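Local coordinates for major capsid protein (Paramecium bursaria Chlorella virus 1, PDB 5TIP), which self-assembles as trimers into the large icosahedral capsid of the virus, a glycoprotein shell of pseudo T=169 symmetry, at residues Gly47-Gly52 / Phe176-Gln181; Val71-Thr76 / Pro199-Trp204; Pro158-Pro163 / His223-Glu228. One frame throughout, in Å; residues are numbered along the deposited sequence.

Interaction 1: Gly47-Gly52 / Phe176-Gln181; sequences GSVGFG and FTLASQ
The ring of Phe51 meets the 176-181 segment mainly at its edge. There the carbonyl O of Ala179 lies near the ring plane, 3.5 Å from Phe51 CD1. The O of Ser180 approaches obliquely and comes within 3.4 Å of Phe51 CB. The Phe51 ring also touches Val182, Val185, Asn186 and Pro199. The contact belongs to the N-terminal jelly roll of the double jelly-roll capsid fold. It joins the loop between strands 36-42 and 54-58 to the end of strand 172-178, where the chain turns into a loop.

Leu178 carries most of the apolar contact. Its CG stands anti to the carbonyl carbon (chi1 -62°), which turns the branch toward Gly50 and Val49. Leu178 CD1 touches Gly50 O at 3.2 Å and Val49 CG1 at 4.0 Å. The Val49 and Leu178 side chains cross at a slant, and both also pack on Met201 of strand 200-210.

Polar backbone atoms of both segments have partners nearby. Gln198 OE1 takes the N-H of Phe51, and Asn186 ND2 bonds to Ser180 O. Gly52 has a positive phi of 78° and brings its CA within 3.2 Å of Leu178 O in a CA-H...O contact. The cross-segment hydrogen bond runs from Gly52 N to Ala179 O at 3.0 Å. It is bent at the hydrogen (134°), with the donor well above the carbonyl plane.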
loop_
_atom_site.group_PDB
_atom_site.type_symbol
_atom_site.label_atom_id
_atom_site.label_comp_id
_atom_site.label_asym_id
_atom_site.label_seq_id
_atom_site.Cartn_x
_atom_site.Cartn_y
_atom_site.Cartn_z
ATOM N N GLY A 47 -8.897 -9.177 -38.289
ATOM C CA GLY A 47 -7.585 -8.901 -38.836
ATOM C C GLY A 47 -6.588 -10.000 -38.507
ATOM O O GLY A 47 -6.861 -10.937 -37.755
ATOM N N SER A 48 -5.409 -9.867 -39.107
ATOM C CA SER A 48 -4.326 -10.821 -38.908
ATOM C C SER A 48 -3.445 -10.347 -37.759
ATOM O O SER A 48 -2.809 -9.291 -37.852
ATOM C CB SER A 48 -3.505 -10.982 -40.185
ATOM O OG SER A 48 -4.296 -11.521 -41.229
ATOM N N VAL A 49 -3.410 -11.128 -36.681
ATOM C CA VAL A 49 -2.577 -10.788 -35.535
ATOM C C VAL A 49 -1.118 -11.054 -35.875
ATOM O O VAL A 49 -0.759 -12.144 -36.340
ATOM C CB VAL A 49 -3.018 -11.577 -34.295
ATOM C CG1 VAL A 49 -2.043 -11.353 -33.152
ATOM C CG2 VAL A 49 -4.424 -11.169 -33.886
ATOM N N GLY A 50 -0.272 -10.059 -35.646
ATOM C CA GLY A 50 1.145 -10.196 -35.928
ATOM C C GLY A 50 1.850 -8.891 -35.640
ATOM O O GLY A 50 1.220 -7.843 -35.460
ATOM N N PHE A 51 3.179 -8.970 -35.595
ATOM C CA PHE A 51 3.984 -7.788 -35.312
ATOM C C PHE A 51 3.737 -6.710 -36.359
ATOM O O PHE A 51 3.830 -6.961 -37.564
ATOM C CB PHE A 51 5.468 -8.155 -35.263
ATOM C CG PHE A 51 5.852 -8.975 -34.064
ATOM C CD1 PHE A 51 5.853 -8.411 -32.799
ATOM C CD2 PHE A 51 6.211 -10.305 -34.199
ATOM C CE1 PHE A 51 6.205 -9.159 -31.692
ATOM C CE2 PHE A 51 6.564 -11.058 -33.094
ATOM C CZ PHE A 51 6.559 -10.484 -31.840
ATOM N N GLY A 52 3.418 -5.506 -35.890
ATOM C CA GLY A 52 3.192 -4.377 -36.767
ATOM C C GLY A 52 1.852 -4.349 -37.467
ATOM O O GLY A 52 1.675 -3.549 -38.391
ATOM N N PHE A 176 -6.760 -1.920 -32.152
ATOM C CA PHE A 176 -5.433 -2.204 -31.631
ATOM C C PHE A 176 -4.384 -2.050 -32.725
ATOM O O PHE A 176 -4.635 -2.332 -33.899
ATOM C CB PHE A 176 -5.367 -3.615 -31.043
ATOM C CG PHE A 176 -6.351 -3.855 -29.935
ATOM C CD1 PHE A 176 -6.027 -3.551 -28.624
ATOM C CD2 PHE A 176 -7.598 -4.392 -30.204
ATOM C CE1 PHE A 176 -6.926 -3.773 -27.602
ATOM C CE2 PHE A 176 -8.504 -4.617 -29.185
ATOM C CZ PHE A 176 -8.166 -4.308 -27.882
ATOM N N THR A 177 -3.197 -1.605 -32.322
ATOM C CA THR A 177 -2.030 -1.556 -33.191
ATOM C C THR A 177 -0.888 -2.250 -32.470
ATOM O O THR A 177 -0.524 -1.852 -31.359
ATOM C CB THR A 177 -1.645 -0.114 -33.535
ATOM O OG1 THR A 177 -2.727 0.523 -34.227
ATOM C CG2 THR A 177 -0.401 -0.084 -34.410
ATOM N N LEU A 178 -0.336 -3.290 -33.087
ATOM C CA LEU A 178 0.729 -4.063 -32.467
ATOM C C LEU A 178 2.088 -3.495 -32.842
ATOM O O LEU A 178 2.304 -3.059 -33.976
ATOM C CB LEU A 178 0.652 -5.533 -32.879
ATOM C CG LEU A 178 -0.614 -6.285 -32.483
ATOM C CD1 LEU A 178 -0.412 -7.768 -32.725
ATOM C CD2 LEU A 178 -0.971 -6.007 -31.031
ATOM N N ALA A 179 3.001 -3.499 -31.874
ATOM C CA ALA A 179 4.348 -3.012 -32.126
ATOM C C ALA A 179 5.051 -3.907 -33.138
ATOM O O ALA A 179 4.749 -5.096 -33.269
ATOM C CB ALA A 179 5.147 -2.957 -30.824
ATOM N N SER A 180 6.000 -3.318 -33.864
ATOM C CA SER A 180 6.727 -4.075 -34.876
ATOM C C SER A 180 7.889 -4.844 -34.261
ATOM O O SER A 180 8.069 -6.036 -34.535
ATOM C CB SER A 180 7.226 -3.132 -35.971
ATOM O OG SER A 180 6.146 -2.433 -36.564
ATOM N N GLN A 181 8.679 -4.181 -33.422
ATOM C CA GLN A 181 9.880 -4.767 -32.845
ATOM C C GLN A 181 9.800 -4.668 -31.329
ATOM O O GLN A 181 9.618 -3.573 -30.787
ATOM C CB GLN A 181 11.134 -4.054 -33.360
ATOM C CG GLN A 181 11.171 -3.905 -34.873
ATOM C CD GLN A 181 12.457 -3.280 -35.371
ATOM O OE1 GLN A 181 13.284 -2.826 -34.582
ATOM N NE2 GLN A 181 12.636 -3.265 -36.687
#

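Interaction 2: Val71-Thr76 / Pro199-Trp204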
loop_
_atom_site.group_PDB
_atom_site.type_symbol
_atom_site.label_atom_id
_atom_site.label_comp_id
_atom_site.label_asym_id
_atom_site.label_seq_id
_atom_site.Cartn_x
_atom_site.Cartn_y
_atom_site.Cartn_z
ATOM N N VAL A 71 -6.494 -7.740 -22.503
ATOM C CA VAL A 71 -5.917 -8.274 -23.731
ATOM C C VAL A 71 -4.889 -9.328 -23.343
ATOM O O VAL A 71 -3.920 -9.029 -22.635
ATOM C CB VAL A 71 -5.277 -7.168 -24.583
ATOM C CG1 VAL A 71 -4.636 -7.762 -25.831
ATOM C CG2 VAL A 71 -6.311 -6.115 -24.951
ATOM N N GLU A 72 -5.100 -10.559 -23.795
ATOM C CA GLU A 72 -4.187 -11.656 -23.509
ATOM C C GLU A 72 -3.208 -11.831 -24.662
ATOM O O GLU A 72 -3.614 -11.871 -25.828
ATOM C CB GLU A 72 -4.953 -12.957 -23.263
ATOM C CG GLU A 72 -5.830 -12.931 -22.019
ATOM C CD GLU A 72 -6.402 -14.293 -21.674
ATOM O OE1 GLU A 72 -6.047 -15.278 -22.352
ATOM O OE2 GLU A 72 -7.215 -14.377 -20.727
ATOM N N PHE A 73 -1.923 -11.934 -24.330
ATOM C CA PHE A 73 -0.881 -12.251 -25.293
ATOM C C PHE A 73 -0.140 -13.505 -24.853
ATOM O O PHE A 73 -0.027 -13.795 -23.659
ATOM C CB PHE A 73 0.132 -11.109 -25.456
ATOM C CG PHE A 73 -0.402 -9.912 -26.185
ATOM C CD1 PHE A 73 -0.818 -10.014 -27.502
ATOM C CD2 PHE A 73 -0.447 -8.671 -25.569
ATOM C CE1 PHE A 73 -1.296 -8.909 -28.181
ATOM C CE2 PHE A 73 -0.922 -7.563 -26.242
ATOM C CZ PHE A 73 -1.348 -7.681 -27.550
ATOM N N VAL A 74 0.363 -14.248 -25.835
ATOM C CA VAL A 74 1.250 -15.379 -25.597
ATOM C C VAL A 74 2.533 -15.124 -26.373
ATOM O O VAL A 74 2.518 -15.078 -27.610
ATOM C CB VAL A 74 0.608 -16.709 -26.015
ATOM C CG1 VAL A 74 1.580 -17.845 -25.793
ATOM C CG2 VAL A 74 -0.680 -16.944 -25.241
ATOM N N LEU A 75 3.638 -14.957 -25.651
ATOM C CA LEU A 75 4.919 -14.603 -26.244
ATOM C C LEU A 75 5.983 -15.613 -25.842
ATOM O O LEU A 75 5.902 -16.240 -24.781
ATOM C CB LEU A 75 5.364 -13.198 -25.820
ATOM C CG LEU A 75 4.396 -12.048 -26.092
ATOM C CD1 LEU A 75 4.964 -10.736 -25.577
ATOM C CD2 LEU A 75 4.109 -11.954 -27.573
ATOM N N THR A 76 6.980 -15.764 -26.709
ATOM C CA THR A 76 8.157 -16.584 -26.447
ATOM C C THR A 76 9.379 -15.680 -26.493
ATOM O O THR A 76 9.619 -15.011 -27.503
ATOM C CB THR A 76 8.282 -17.718 -27.468
ATOM O OG1 THR A 76 7.154 -18.594 -27.352
ATOM C CG2 THR A 76 9.556 -18.512 -27.233
ATOM N N PRO A 199 2.957 -13.356 -32.217
ATOM C CA PRO A 199 2.148 -13.426 -30.998
ATOM C C PRO A 199 0.737 -13.913 -31.280
ATOM O O PRO A 199 0.201 -13.750 -32.378
ATOM C CB PRO A 199 2.141 -11.978 -30.498
ATOM C CG PRO A 199 2.300 -11.168 -31.733
ATOM C CD PRO A 199 3.201 -11.966 -32.638
ATOM N N THR A 200 0.137 -14.520 -30.260
ATOM C CA THR A 200 -1.271 -14.885 -30.274
ATOM C C THR A 200 -2.023 -13.960 -29.329
ATOM O O THR A 200 -1.539 -13.650 -28.235
ATOM C CB THR A 200 -1.473 -16.343 -29.852
ATOM O OG1 THR A 200 -0.287 -16.822 -29.209
ATOM C CG2 THR A 200 -1.760 -17.209 -31.067
ATOM N N MET A 201 -3.202 -13.512 -29.753
ATOM C CA MET A 201 -3.934 -12.481 -29.035
ATOM C C MET A 201 -5.377 -12.910 -28.821
ATOM O O MET A 201 -5.968 -13.609 -29.650
ATOM C CB MET A 201 -3.911 -11.141 -29.785
ATOM C CG MET A 201 -4.554 -9.996 -29.014
ATOM S SD MET A 201 -4.797 -8.511 -30.000
ATOM C CE MET A 201 -3.416 -8.634 -31.119
ATOM N N SER A 202 -5.934 -12.486 -27.689
ATOM C CA SER A 202 -7.353 -12.642 -27.412
ATOM C C SER A 202 -7.804 -11.471 -26.551
ATOM O O SER A 202 -7.043 -10.963 -25.722
ATOM C CB SER A 202 -7.657 -13.974 -26.717
ATOM O OG SER A 202 -6.967 -14.079 -25.484
ATOM N N VAL A 203 -9.044 -11.042 -26.763
ATOM C CA VAL A 203 -9.624 -9.911 -26.051
ATOM C C VAL A 203 -10.779 -10.429 -25.210
ATOM O O VAL A 203 -11.649 -11.149 -25.716
ATOM C CB VAL A 203 -10.098 -8.811 -27.019
ATOM C CG1 VAL A 203 -10.667 -7.632 -26.247
ATOM C CG2 VAL A 203 -8.953 -8.367 -27.915
ATOM N N TRP A 204 -10.786 -10.069 -23.930
ATOM C CA TRP A 204 -11.814 -10.504 -22.997
ATOM C C TRP A 204 -12.462 -9.284 -22.359
ATOM O O TRP A 204 -11.762 -8.376 -21.898
ATOM C CB TRP A 204 -11.222 -11.425 -21.928
ATOM C CG TRP A 204 -10.725 -12.721 -22.489
ATOM C CD1 TRP A 204 -9.548 -12.931 -23.150
ATOM C CD2 TRP A 204 -11.393 -13.987 -22.451
ATOM N NE1 TRP A 204 -9.442 -14.248 -23.520
ATOM C CE2 TRP A 204 -10.562 -14.917 -23.102
ATOM C CE3 TRP A 204 -12.614 -14.423 -21.927
ATOM C CZ2 TRP A 204 -10.911 -16.257 -23.243
ATOM C CZ3 TRP A 204 -12.958 -15.751 -22.069
ATOM C CH2 TRP A 204 -12.110 -16.654 -22.722
HETATM O O HOH W 1 -7.901 -17.162 -23.716
#
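Two antiparallel strands of the N-terminal jelly roll, 65-76 and 200-210, pair here. Glu72 and Ser202 form a hydrogen-bonded pair, Glu72 N to Ser202 O at 2.8 Å and Ser202 N to Glu72 O at 3.0 Å. Val74 N also bonds to Thr200 O.

The face with Val71, Phe73, Met201 and Val203 turns to strand 172-178. Phe73 and Met201, a non-hydrogen-bonded pair, lie side by side. Met201 CG is anti to its own N (chi1 -175°) and sits 3.5 Å from Phe73 CE1. Met201 SD stands oblique to the Phe73 ring, 5.0 Å from its centroid, a Met-aromatic contact.

The face with Glu72, Val74, Thr200 and Ser202 is mixed, with polar groups at its Glu72 end. Glu72 OE2 lies over one face of the Trp204 ring, the carboxylate and ring planes 23° apart. Trp204 NE1 donates to Ser202 OG at 3.2 Å, nearly in the ring plane. A water donates to Glu72 OE1 and bonds weakly to Trp204 NE1.

Glu72 has salt bridges to Arg145 of strand 143-149 and to Arg328 of the second subunit, which makes a cation-pi contact with Trp204. Both would probably keep the carboxylate ionised, but only Arg328 ties it to another subunit.

Interaction 3: Pro158-Pro163 / His223-Glu228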
loop_
_atom_site.group_PDB
_atom_site.type_symbol
_atom_site.label_atom_id
_atom_site.label_comp_id
_atom_site.label_asym_id
_atom_site.label_seq_id
_atom_site.Cartn_x
_atom_site.Cartn_y
_atom_site.Cartn_z
ATOM N N PRO A 158 -16.345 0.634 -11.543
ATOM C CA PRO A 158 -17.663 0.158 -11.988
ATOM C C PRO A 158 -18.713 1.251 -12.043
ATOM O O PRO A 158 -19.715 1.090 -12.750
ATOM C CB PRO A 158 -18.018 -0.917 -10.949
ATOM C CG PRO A 158 -17.199 -0.572 -9.751
ATOM C CD PRO A 158 -15.921 0.001 -10.282
ATOM N N GLY A 159 -18.521 2.358 -11.325
ATOM C CA GLY A 159 -19.458 3.467 -11.377
ATOM C C GLY A 159 -19.547 4.148 -12.727
ATOM O O GLY A 159 -20.475 4.935 -12.944
ATOM N N LEU A 160 -18.607 3.875 -13.630
ATOM C CA LEU A 160 -18.634 4.404 -14.987
ATOM C C LEU A 160 -18.820 3.302 -16.025
ATOM O O LEU A 160 -18.403 3.452 -17.175
ATOM C CB LEU A 160 -17.360 5.196 -15.276
ATOM C CG LEU A 160 -17.175 6.476 -14.460
ATOM C CD1 LEU A 160 -15.853 7.140 -14.804
ATOM C CD2 LEU A 160 -18.341 7.429 -14.680
ATOM N N ALA A 161 -19.441 2.190 -15.629
ATOM C CA ALA A 161 -19.638 1.067 -16.537
ATOM C C ALA A 161 -20.396 1.503 -17.785
ATOM O O ALA A 161 -21.449 2.141 -17.697
ATOM C CB ALA A 161 -20.393 -0.057 -15.828
ATOM N N LEU A 162 -19.856 1.154 -18.944
ATOM C CA LEU A 162 -20.443 1.562 -20.217
ATOM C C LEU A 162 -21.729 0.790 -20.485
ATOM O O LEU A 162 -21.688 -0.442 -20.596
ATOM C CB LEU A 162 -19.448 1.337 -21.348
ATOM C CG LEU A 162 -19.897 1.850 -22.717
ATOM C CD1 LEU A 162 -20.017 3.364 -22.691
ATOM C CD2 LEU A 162 -18.940 1.399 -23.808
ATOM N N PRO A 163 -22.882 1.457 -20.599
ATOM C CA PRO A 163 -24.137 0.722 -20.801
ATOM C C PRO A 163 -24.375 0.339 -22.253
ATOM O O PRO A 163 -24.868 1.149 -23.046
ATOM C CB PRO A 163 -25.196 1.709 -20.299
ATOM C CG PRO A 163 -24.602 3.050 -20.565
ATOM C CD PRO A 163 -23.103 2.905 -20.434
ATOM N N HIS A 223 -28.639 9.221 -19.953
ATOM C CA HIS A 223 -27.523 9.074 -19.034
ATOM C C HIS A 223 -26.470 10.133 -19.316
ATOM O O HIS A 223 -26.258 10.534 -20.463
ATOM C CB HIS A 223 -26.898 7.676 -19.138
ATOM C CG HIS A 223 -27.880 6.561 -18.952
ATOM N ND1 HIS A 223 -28.505 6.309 -17.751
ATOM C CD2 HIS A 223 -28.343 5.629 -19.819
ATOM C CE1 HIS A 223 -29.311 5.272 -17.884
ATOM N NE2 HIS A 223 -29.231 4.839 -19.130
ATOM N N GLU A 224 -25.815 10.587 -18.250
ATOM C CA GLU A 224 -24.677 11.493 -18.348
ATOM C C GLU A 224 -23.556 10.950 -17.479
ATOM O O GLU A 224 -23.723 10.807 -16.264
ATOM C CB GLU A 224 -25.048 12.916 -17.919
ATOM C CG GLU A 224 -25.827 13.699 -18.962
ATOM C CD GLU A 224 -25.992 15.159 -18.588
ATOM O OE1 GLU A 224 -26.179 15.451 -17.388
ATOM O OE2 GLU A 224 -25.916 16.015 -19.493
ATOM N N TYR A 225 -22.422 10.644 -18.101
ATOM C CA TYR A 225 -21.256 10.114 -17.409
ATOM C C TYR A 225 -20.131 11.136 -17.459
ATOM O O TYR A 225 -19.802 11.651 -18.533
ATOM C CB TYR A 225 -20.796 8.797 -18.040
ATOM C CG TYR A 225 -21.753 7.640 -17.851
ATOM C CD1 TYR A 225 -22.799 7.425 -18.739
ATOM C CD2 TYR A 225 -21.594 6.749 -16.798
ATOM C CE1 TYR A 225 -23.669 6.365 -18.574
ATOM C CE2 TYR A 225 -22.459 5.687 -16.626
ATOM C CZ TYR A 225 -23.494 5.499 -17.516
ATOM O OH TYR A 225 -24.353 4.440 -17.343
ATOM N N LEU A 226 -19.546 11.429 -16.302
ATOM C CA LEU A 226 -18.361 12.280 -16.229
ATOM C C LEU A 226 -17.151 11.374 -16.402
ATOM O O LEU A 226 -16.773 10.643 -15.485
ATOM C CB LEU A 226 -18.312 13.042 -14.910
ATOM C CG LEU A 226 -17.156 14.033 -14.743
ATOM C CD1 LEU A 226 -17.217 15.128 -15.796
ATOM C CD2 LEU A 226 -17.148 14.627 -13.342
ATOM N N ILE A 227 -16.548 11.414 -17.585
ATOM C CA ILE A 227 -15.483 10.493 -17.947
ATOM C C ILE A 227 -14.160 11.247 -18.004
ATOM O O ILE A 227 -14.107 12.475 -17.930
ATOM C CB ILE A 227 -15.767 9.778 -19.282
ATOM C CG1 ILE A 227 -15.568 10.739 -20.456
ATOM C CG2 ILE A 227 -17.176 9.211 -19.293
ATOM C CD1 ILE A 227 -15.665 10.075 -21.811
ATOM N N GLU A 228 -13.078 10.488 -18.145
ATOM C CA GLU A 228 -11.743 11.041 -18.291
ATOM C C GLU A 228 -11.182 10.647 -19.649
ATOM O O GLU A 228 -11.499 9.581 -20.185
ATOM C CB GLU A 228 -10.819 10.558 -17.171
ATOM C CG GLU A 228 -11.245 11.044 -15.798
ATOM C CD GLU A 228 -10.308 10.601 -14.694
ATOM O OE1 GLU A 228 -9.208 10.101 -15.011
ATOM O OE2 GLU A 228 -10.677 10.743 -13.509
HETATM O O HOH W 2 -23.374 2.369 -16.099
#
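Gly159 begins the contact between 158-163 and Tyr225, Gly159 O lying at the edge of the tyrosine ring, 4.2 Å from Tyr225 CE2. This is where the two jelly rolls meet: the first segment belongs to the N-terminal one, and strand 223-237 opens the C-terminal one.

The Leu160 side chain slides past Tyr225 in the opposite direction. Leu160 CD2 lies at the ring edge, in plane, 3.9 Å from Tyr225 CD2. Leu160 CD2 is also 3.7 Å from Leu226 O. Tyr30 of the third subunit packs on Leu160 as well.

Ala161 turns its CB away and offers its carbonyl. Pro163 comes next, its CB directed toward strand 223-237, and its ring meets the outer end of Tyr225. Pro163 CG is 3.5 Å from Tyr225 OH, and Pro163 CD is 3.9 Å from Tyr225 CZ.

Tyr225 has CG anti to its carbonyl carbon (chi1 -68°), which carries the ring across to the first segment. Lys27 of the third subunit makes a cation-pi contact with the ring. No direct hydrogen bond joins the segments. A water bridges them, its exact position doubtful because both distances are short: it donates to Ala161 O at 2.5 Å and accepts from Tyr225 OH at 2.6 Å.

In the fold
Interactions 1 and 2 lie side by side in the N-terminal jelly roll, with centres about 11 Å apart. They share an apolar core, to which Phe176 packing on Val71 also belongs. Interaction 1 is the more exposed, a loop laid over a strand end. Interaction 2 is buried and built on regular strand pairing. Interaction 3 is also buried but lies between the two jelly rolls and relies on side chains and a water. Its centre is about 30 Å from that of interaction 1 and about 28 Å from that of interaction 2. Strand 65-76 connects it to interaction 2, because strand 162-163 pairs with the same strand. Interactions 2 and 3 both reach other subunits; interaction 1 touches none in the trimer.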